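Local coordinates for putative cell invasion protein with MAC/Perforin domain (Bacteroides thetaiotaomicron VPI-5482, PDB 3KK7) that is of unknown function but carries a membrane-attack complex/perforin (MACPF) domain and may act on membranes or in cell invasion, at residues A[57-62]-A[206-211]; A[211-216]-A[341-346]. All coordinates share one frame; numbering follows the deposited sequence.

Contact 1: residues A[57-62]-A[206-211]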
ATOM      1  N   GLY A  57     -10.910   0.740   8.820  1.00 27.72           N
ATOM      2  CA  GLY A  57     -11.085   0.490   7.389  1.00 27.79           C
ATOM      3  C   GLY A  57     -10.664   1.631   6.477  1.00 27.75           C
ATOM      4  O   GLY A  57     -10.948   1.588   5.259  1.00 27.00           O
ATOM      5  N   CYS A  58     -10.029   2.653   7.059  1.00 27.39           N
ATOM      6  CA  CYS A  58      -9.453   3.741   6.278  1.00 28.46           C
ATOM      7  C   CYS A  58      -8.022   3.468   5.918  1.00 27.39           C
ATOM      8  O   CYS A  58      -7.324   2.721   6.598  1.00 27.18           O
ATOM      9  CB  CYS A  58      -9.487   5.084   7.011  1.00 28.89           C
ATOM     10  SG  CYS A  58     -11.151   5.693   7.150  1.00 33.47           S
ATOM     11  N   SER A  59      -7.593   4.107   4.845  1.00 26.77           N
ATOM     12  CA  SER A  59      -6.206   4.048   4.459  1.00 26.27           C
ATOM     13  C   SER A  59      -5.374   4.823   5.488  1.00 26.16           C
ATOM     14  O   SER A  59      -5.871   5.722   6.196  1.00 25.97           O
ATOM     15  CB  SER A  59      -6.037   4.646   3.077  1.00 25.82           C
ATOM     16  OG  SER A  59      -6.434   6.008   3.120  1.00 25.99           O
ATOM     17  N   TYR A  60      -4.104   4.458   5.549  1.00 25.81           N
ATOM     18  CA  TYR A  60      -3.168   5.022   6.467  1.00 26.00           C
ATOM     19  C   TYR A  60      -1.890   5.400   5.703  1.00 26.38           C
ATOM     20  O   TYR A  60      -1.372   4.593   4.914  1.00 26.26           O
ATOM     21  CB  TYR A  60      -2.879   4.015   7.581  1.00 25.66           C
ATOM     22  CG  TYR A  60      -1.929   4.563   8.600  1.00 25.89           C
ATOM     23  CD1 TYR A  60      -0.548   4.433   8.447  1.00 25.94           C
ATOM     24  CD2 TYR A  60      -2.402   5.251   9.701  1.00 26.09           C
ATOM     25  CE1 TYR A  60       0.338   4.973   9.385  1.00 25.67           C
ATOM     26  CE2 TYR A  60      -1.532   5.779  10.642  1.00 27.20           C
ATOM     27  CZ  TYR A  60      -0.169   5.645  10.477  1.00 26.58           C
ATOM     28  OH  TYR A  60       0.650   6.194  11.420  1.00 27.57           O
ATOM     29  N   ALA A  61      -1.381   6.611   5.954  1.00 26.57           N
ATOM     30  CA  ALA A  61      -0.228   7.159   5.206  1.00 26.89           C
ATOM     31  C   ALA A  61       1.086   7.070   5.963  1.00 27.34           C
ATOM     32  O   ALA A  61       1.245   7.667   7.030  1.00 26.31           O
ATOM     33  CB  ALA A  61      -0.493   8.611   4.844  1.00 27.15           C
ATOM     34  N   VAL A  62       2.032   6.334   5.406  1.00 28.51           N
ATOM     35  CA  VAL A  62       3.337   6.175   6.046  1.00 30.08           C
ATOM     36  C   VAL A  62       4.290   7.225   5.464  1.00 31.19           C
ATOM     37  O   VAL A  62       4.651   8.172   6.148  1.00 30.61           O
ATOM     38  CB  VAL A  62       3.921   4.731   5.866  1.00 30.36           C
ATOM     39  CG1 VAL A  62       5.354   4.633   6.428  1.00 30.50           C
ATOM     40  CG2 VAL A  62       3.018   3.671   6.519  1.00 29.60           C
ATOM     41  N   GLN A 206      -0.455   7.448  -3.608  1.00 27.46           N
ATOM     42  CA  GLN A 206      -0.136   8.840  -3.264  1.00 28.48           C
ATOM     43  C   GLN A 206      -1.292   9.499  -2.530  1.00 28.16           C
ATOM     44  O   GLN A 206      -1.107  10.241  -1.583  1.00 29.05           O
ATOM     45  CB  GLN A 206       0.114   9.659  -4.505  1.00 28.60           C
ATOM     46  CG  GLN A 206       1.333   9.303  -5.244  1.00 32.07           C
ATOM     47  CD  GLN A 206       1.409   9.990  -6.623  1.00 38.35           C
ATOM     48  OE1 GLN A 206       2.447   9.886  -7.294  1.00 43.54           O
ATOM     49  NE2 GLN A 206       0.322  10.679  -7.056  1.00 38.25           N
ATOM     50  N   SER A 207      -2.494   9.218  -2.988  1.00 27.69           N
ATOM     51  CA  SER A 207      -3.665   9.808  -2.421  1.00 27.46           C
ATOM     52  C   SER A 207      -4.121   9.113  -1.113  1.00 27.19           C
ATOM     53  O   SER A 207      -4.383   9.799  -0.115  1.00 27.25           O
ATOM     54  CB  SER A 207      -4.765   9.793  -3.472  1.00 27.21           C
ATOM     55  OG  SER A 207      -5.955  10.139  -2.831  1.00 30.21           O
ATOM     56  N   TYR A 208      -4.217   7.772  -1.124  1.00 26.23           N
ATOM     57  CA  TYR A 208      -4.693   7.009   0.032  1.00 25.68           C
ATOM     58  C   TYR A 208      -3.627   6.694   1.095  1.00 25.76           C
ATOM     59  O   TYR A 208      -3.947   6.634   2.280  1.00 25.47           O
ATOM     60  CB  TYR A 208      -5.320   5.682  -0.420  1.00 25.53           C
ATOM     61  CG  TYR A 208      -6.713   5.850  -0.936  1.00 25.07           C
ATOM     62  CD1 TYR A 208      -6.936   6.276  -2.228  1.00 27.12           C
ATOM     63  CD2 TYR A 208      -7.815   5.650  -0.113  1.00 24.80           C
ATOM     64  CE1 TYR A 208      -8.226   6.464  -2.714  1.00 26.66           C
ATOM     65  CE2 TYR A 208      -9.110   5.837  -0.593  1.00 24.98           C
ATOM     66  CZ  TYR A 208      -9.293   6.245  -1.887  1.00 24.94           C
ATOM     67  OH  TYR A 208     -10.531   6.437  -2.383  1.00 25.22           O
ATOM     68  N   GLY A 209      -2.369   6.516   0.682  1.00 25.07           N
ATOM     69  CA  GLY A 209      -1.375   5.874   1.535  1.00 24.44           C
ATOM     70  C   GLY A 209      -1.237   4.394   1.175  1.00 24.12           C
ATOM     71  O   GLY A 209      -1.765   3.939   0.153  1.00 24.22           O
ATOM     72  N   GLU A 210      -0.559   3.633   2.031  1.00 23.53           N
ATOM     73  CA  GLU A 210      -0.156   2.280   1.697  1.00 23.48           C
ATOM     74  C   GLU A 210      -0.897   1.177   2.429  1.00 23.55           C
ATOM     75  O   GLU A 210      -0.844   0.026   2.013  1.00 23.74           O
ATOM     76  CB  GLU A 210       1.352   2.123   1.934  1.00 23.57           C
ATOM     77  CG  GLU A 210       2.243   3.259   1.313  1.00 22.91           C
ATOM     78  CD  GLU A 210       2.551   4.349   2.323  1.00 22.53           C
ATOM     79  OE1 GLU A 210       1.664   4.615   3.142  1.00 27.11           O
ATOM     80  OE2 GLU A 210       3.664   4.914   2.349  1.00 23.45           O
ATOM     81  N   PHE A 211      -1.610   1.511   3.497  1.00 23.78           N
ATOM     82  CA  PHE A 211      -2.184   0.485   4.356  1.00 23.96           C
ATOM     83  C   PHE A 211      -3.606   0.775   4.787  1.00 23.88           C
ATOM     84  O   PHE A 211      -4.084   1.917   4.699  1.00 23.17           O
ATOM     85  CB  PHE A 211      -1.312   0.310   5.582  1.00 24.61           C
ATOM     86  CG  PHE A 211       0.064  -0.195   5.264  1.00 24.56           C
ATOM     87  CD1 PHE A 211       0.274  -1.535   5.023  1.00 24.20           C
ATOM     88  CD2 PHE A 211       1.146   0.674   5.221  1.00 24.20           C
ATOM     89  CE1 PHE A 211       1.535  -2.005   4.713  1.00 25.18           C
ATOM     90  CE2 PHE A 211       2.412   0.206   4.921  1.00 24.16           C
ATOM     91  CZ  PHE A 211       2.604  -1.129   4.664  1.00 24.56           C
TER
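S59 meets the C-terminal end of helix 201-208. Its chi1 of 62° puts OG between its own backbone N and carbonyl carbon, where it donates to the last helical carbonyl (S59 OG to Y208 O, 2.7 Å). S59 CB lies in the plane of the Y208 ring, at its edge. OG also bonds Y77 N, so the hydroxyl ties the helix end to a second part of the chain. The S59 alpha carbon makes a CA-H...O contact with the carbonyl of F211, and Y60 N donates to that same oxygen (Y60 N to F211 O, 2.7 Å). Y60 O in turn accepts E210 N at 3.1 Å and, weakly, F211 N at 3.4 Å. Two residues, E210 and F211, stand opposite the single Y60, which makes a classic beta bulge. It lies where the chain leaves the helix and enters strand 211-218, which runs antiparallel to strand 58-60 in the large sheet of the MACPF domain. Y60 starts on the same face of the sheet as F211, but its ring runs off elsewhere, and its OH bonds G70 N and N74 ND2. A61 packs backbone to backbone against G209, CA to CA 4.1 Å. With positive phi (98°) and no side chain, G209 lets the chain turn out of the helix this close to A61. V62 N donates to E210 OE1 over 2.9 Å, nearly straight at 165°, and meets the syn lone pair of that oxygen. A bend at chi2 folds the glutamate back to this position. OE2 accepts the next amide, E63 N, so two successive N-H groups grip the buried carboxylate and probably stabilise its charge. V62 CG2 sits at the edge of the F211 ring, 3.8 Å from F211 CD2.

Contact 2: residues A[211-216]-A[341-346]; sequences FVLTGY and GGLYPI
With chi1 at 63°, T214 turns OG1 toward the G341-G342 backbone, and its CG2 lies against the ring of Y344. The threonine and tyrosine side chains cross at about a right angle, with T214 CG2 3.7 Å from Y344 CD1. A water joins T214 OG1 (2.7 Å) to G341 O (2.9 Å), and G341 O lies in the plane of the Y344 ring at its edge. Strands 211-213 and 343-345 pair antiparallel within the large antiparallel sheet of the MACPF domain, where strand 211-218 also pairs with strand 58-60. V212 and Y344 form a hydrogen-bonded pair, V212 N to Y344 O at 2.8 Å and Y344 N to V212 O at 3.1 Å. L213 and L343 point the same way, side by side, and touch through their CD2 atoms. I346 CG1 packs on V212 CG2. Past L213 the regular pairing ends. G342 O takes both T214 N (2.9 Å) and G215 N (3.1 Å), which reach it from the same face of its plane, T214 N from well above it. G342 and G215 lack side chains and come within 3.7 Å, CA to CA. Carbonyls of G341 and G342 thus find donors just where strand 343-345 begins, in a water and two backbone amides, while the leucines and V212 with I346 add apolar contacts.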
ATOM      1  N   PHE A 211      -1.610   1.511   3.497  1.00 23.78           N
ATOM      2  CA  PHE A 211      -2.184   0.485   4.356  1.00 23.96           C
ATOM      3  C   PHE A 211      -3.606   0.775   4.787  1.00 23.88           C
ATOM      4  O   PHE A 211      -4.084   1.917   4.699  1.00 23.17           O
ATOM      5  CB  PHE A 211      -1.312   0.310   5.582  1.00 24.61           C
ATOM      6  CG  PHE A 211       0.064  -0.195   5.264  1.00 24.56           C
ATOM      7  CD1 PHE A 211       0.274  -1.535   5.023  1.00 24.20           C
ATOM      8  CD2 PHE A 211       1.146   0.674   5.221  1.00 24.20           C
ATOM      9  CE1 PHE A 211       1.535  -2.005   4.713  1.00 25.18           C
ATOM     10  CE2 PHE A 211       2.412   0.206   4.921  1.00 24.16           C
ATOM     11  CZ  PHE A 211       2.604  -1.129   4.664  1.00 24.56           C
ATOM     12  N   VAL A 212      -4.289  -0.282   5.236  1.00 23.45           N
ATOM     13  CA  VAL A 212      -5.657  -0.146   5.758  1.00 22.57           C
ATOM     14  C   VAL A 212      -5.674  -0.404   7.259  1.00 22.49           C
ATOM     15  O   VAL A 212      -5.111  -1.388   7.743  1.00 22.06           O
ATOM     16  CB  VAL A 212      -6.633  -1.071   5.042  1.00 22.12           C
ATOM     17  CG1 VAL A 212      -8.035  -0.784   5.487  1.00 21.88           C
ATOM     18  CG2 VAL A 212      -6.514  -0.889   3.565  1.00 20.88           C
ATOM     19  N   LEU A 213      -6.315   0.498   7.995  1.00 22.22           N
ATOM     20  CA  LEU A 213      -6.432   0.364   9.456  1.00 22.22           C
ATOM     21  C   LEU A 213      -7.405  -0.777   9.858  1.00 21.84           C
ATOM     22  O   LEU A 213      -8.589  -0.674   9.615  1.00 21.37           O
ATOM     23  CB  LEU A 213      -6.905   1.703  10.076  1.00 21.87           C
ATOM     24  CG  LEU A 213      -5.848   2.819  10.076  1.00 21.59           C
ATOM     25  CD1 LEU A 213      -6.479   4.224  10.083  1.00 21.99           C
ATOM     26  CD2 LEU A 213      -4.838   2.675  11.243  1.00 19.10           C
ATOM     27  N   THR A 214      -6.881  -1.826  10.489  1.00 21.88           N
ATOM     28  CA  THR A 214      -7.656  -2.939  11.023  1.00 21.94           C
ATOM     29  C   THR A 214      -7.597  -3.057  12.550  1.00 22.58           C
ATOM     30  O   THR A 214      -8.476  -3.716  13.152  1.00 22.23           O
ATOM     31  CB  THR A 214      -7.156  -4.296  10.472  1.00 21.70           C
ATOM     32  OG1 THR A 214      -5.799  -4.510  10.887  1.00 25.55           O
ATOM     33  CG2 THR A 214      -7.241  -4.366   8.953  1.00 19.57           C
ATOM     34  N   GLY A 215      -6.569  -2.463  13.176  1.00 22.63           N
ATOM     35  CA  GLY A 215      -6.388  -2.555  14.643  1.00 22.76           C
ATOM     36  C   GLY A 215      -5.671  -1.365  15.278  1.00 23.05           C
ATOM     37  O   GLY A 215      -4.484  -1.156  15.085  1.00 23.09           O
ATOM     38  N   TYR A 216      -6.384  -0.567  16.060  1.00 23.52           N
ATOM     39  CA  TYR A 216      -5.760   0.581  16.698  1.00 23.38           C
ATOM     40  C   TYR A 216      -6.262   0.809  18.094  1.00 23.43           C
ATOM     41  O   TYR A 216      -7.185   0.132  18.536  1.00 22.99           O
ATOM     42  CB  TYR A 216      -5.959   1.839  15.860  1.00 23.41           C
ATOM     43  CG  TYR A 216      -7.385   2.328  15.616  1.00 23.71           C
ATOM     44  CD1 TYR A 216      -7.995   3.242  16.469  1.00 22.09           C
ATOM     45  CD2 TYR A 216      -8.084   1.933  14.462  1.00 23.85           C
ATOM     46  CE1 TYR A 216      -9.270   3.739  16.199  1.00 22.05           C
ATOM     47  CE2 TYR A 216      -9.361   2.401  14.188  1.00 23.55           C
ATOM     48  CZ  TYR A 216      -9.960   3.309  15.050  1.00 23.51           C
ATOM     49  OH  TYR A 216     -11.245   3.764  14.739  1.00 18.76           O
ATOM     50  N   GLY A 341       0.115  -5.729  14.168  1.00 23.50           N
ATOM     51  CA  GLY A 341      -0.644  -6.217  13.033  1.00 23.50           C
ATOM     52  C   GLY A 341      -1.928  -5.446  12.744  1.00 23.16           C
ATOM     53  O   GLY A 341      -2.827  -5.995  12.122  1.00 23.31           O
ATOM     54  N   GLY A 342      -2.003  -4.183  13.187  1.00 22.94           N
ATOM     55  CA  GLY A 342      -3.168  -3.320  12.953  1.00 22.79           C
ATOM     56  C   GLY A 342      -3.216  -2.641  11.589  1.00 23.08           C
ATOM     57  O   GLY A 342      -4.135  -1.878  11.317  1.00 22.90           O
ATOM     58  N   LEU A 343      -2.197  -2.876  10.754  1.00 23.39           N
ATOM     59  CA  LEU A 343      -2.128  -2.336   9.387  1.00 23.44           C
ATOM     60  C   LEU A 343      -2.027  -3.482   8.385  1.00 22.76           C
ATOM     61  O   LEU A 343      -1.132  -4.299   8.466  1.00 23.27           O
ATOM     62  CB  LEU A 343      -0.930  -1.390   9.193  1.00 23.34           C
ATOM     63  CG  LEU A 343      -0.882  -0.060   9.938  1.00 23.41           C
ATOM     64  CD1 LEU A 343       0.463   0.625   9.671  1.00 21.11           C
ATOM     65  CD2 LEU A 343      -2.041   0.825   9.534  1.00 23.14           C
ATOM     66  N   TYR A 344      -2.940  -3.507   7.427  1.00 22.54           N
ATOM     67  CA  TYR A 344      -2.995  -4.533   6.400  1.00 22.39           C
ATOM     68  C   TYR A 344      -2.691  -3.921   5.059  1.00 22.23           C
ATOM     69  O   TYR A 344      -3.090  -2.802   4.790  1.00 22.79           O
ATOM     70  CB  TYR A 344      -4.396  -5.165   6.370  1.00 22.85           C
ATOM     71  CG  TYR A 344      -4.484  -6.407   7.223  1.00 22.92           C
ATOM     72  CD1 TYR A 344      -4.194  -6.350   8.581  1.00 22.78           C
ATOM     73  CD2 TYR A 344      -4.819  -7.647   6.664  1.00 23.56           C
ATOM     74  CE1 TYR A 344      -4.239  -7.478   9.358  1.00 24.12           C
ATOM     75  CE2 TYR A 344      -4.870  -8.799   7.452  1.00 23.37           C
ATOM     76  CZ  TYR A 344      -4.575  -8.697   8.787  1.00 23.04           C
ATOM     77  OH  TYR A 344      -4.623  -9.785   9.587  1.00 26.40           O
ATOM     78  N   PRO A 345      -1.987  -4.645   4.203  1.00 22.15           N
ATOM     79  CA  PRO A 345      -1.744  -4.099   2.905  1.00 22.51           C
ATOM     80  C   PRO A 345      -3.029  -3.872   2.139  1.00 22.52           C
ATOM     81  O   PRO A 345      -3.959  -4.648   2.270  1.00 22.43           O
ATOM     82  CB  PRO A 345      -0.967  -5.219   2.208  1.00 23.04           C
ATOM     83  CG  PRO A 345      -1.441  -6.453   2.838  1.00 22.64           C
ATOM     84  CD  PRO A 345      -1.576  -6.056   4.275  1.00 22.82           C
ATOM     85  N   ILE A 346      -3.057  -2.839   1.312  1.00 23.15           N
ATOM     86  CA  ILE A 346      -4.204  -2.582   0.419  1.00 23.43           C
ATOM     87  C   ILE A 346      -4.490  -3.809  -0.426  1.00 23.43           C
ATOM     88  O   ILE A 346      -5.638  -4.087  -0.752  1.00 23.70           O
ATOM     89  CB  ILE A 346      -3.945  -1.340  -0.480  1.00 23.64           C
ATOM     90  CG1 ILE A 346      -3.904  -0.088   0.390  1.00 24.24           C
ATOM     91  CG2 ILE A 346      -5.018  -1.134  -1.519  1.00 21.84           C
ATOM     92  CD1 ILE A 346      -3.418   1.126  -0.340  1.00 25.31           C
TER
HETATM   93  O   HOH W   1      -5.603  -6.134  13.080  1.00 26.10           O

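Both contacts are buried near the centre of the chain, though contact 2 is partly exposed at G341 and Y344. They share strand 211-218, with F211 common to the two. Contact 1 joins the start of that strand to strand 58-60 and also holds the end of helix 201-208. Contact 2 joins its next residues to strand 343-345. Backbone bonds also link the contacts directly: C58 O to L213 N and G57 N to L213 O are both 2.8 Å. I346 packs on G209 O and E210 O. Contact 1 adds a serine and a carboxylate to bulged backbone pairing at a helix-to-strand junction. Contact 2 has regular pairing up to L213, then close glycines and a bridging water; its side-chain contacts are mostly apolar.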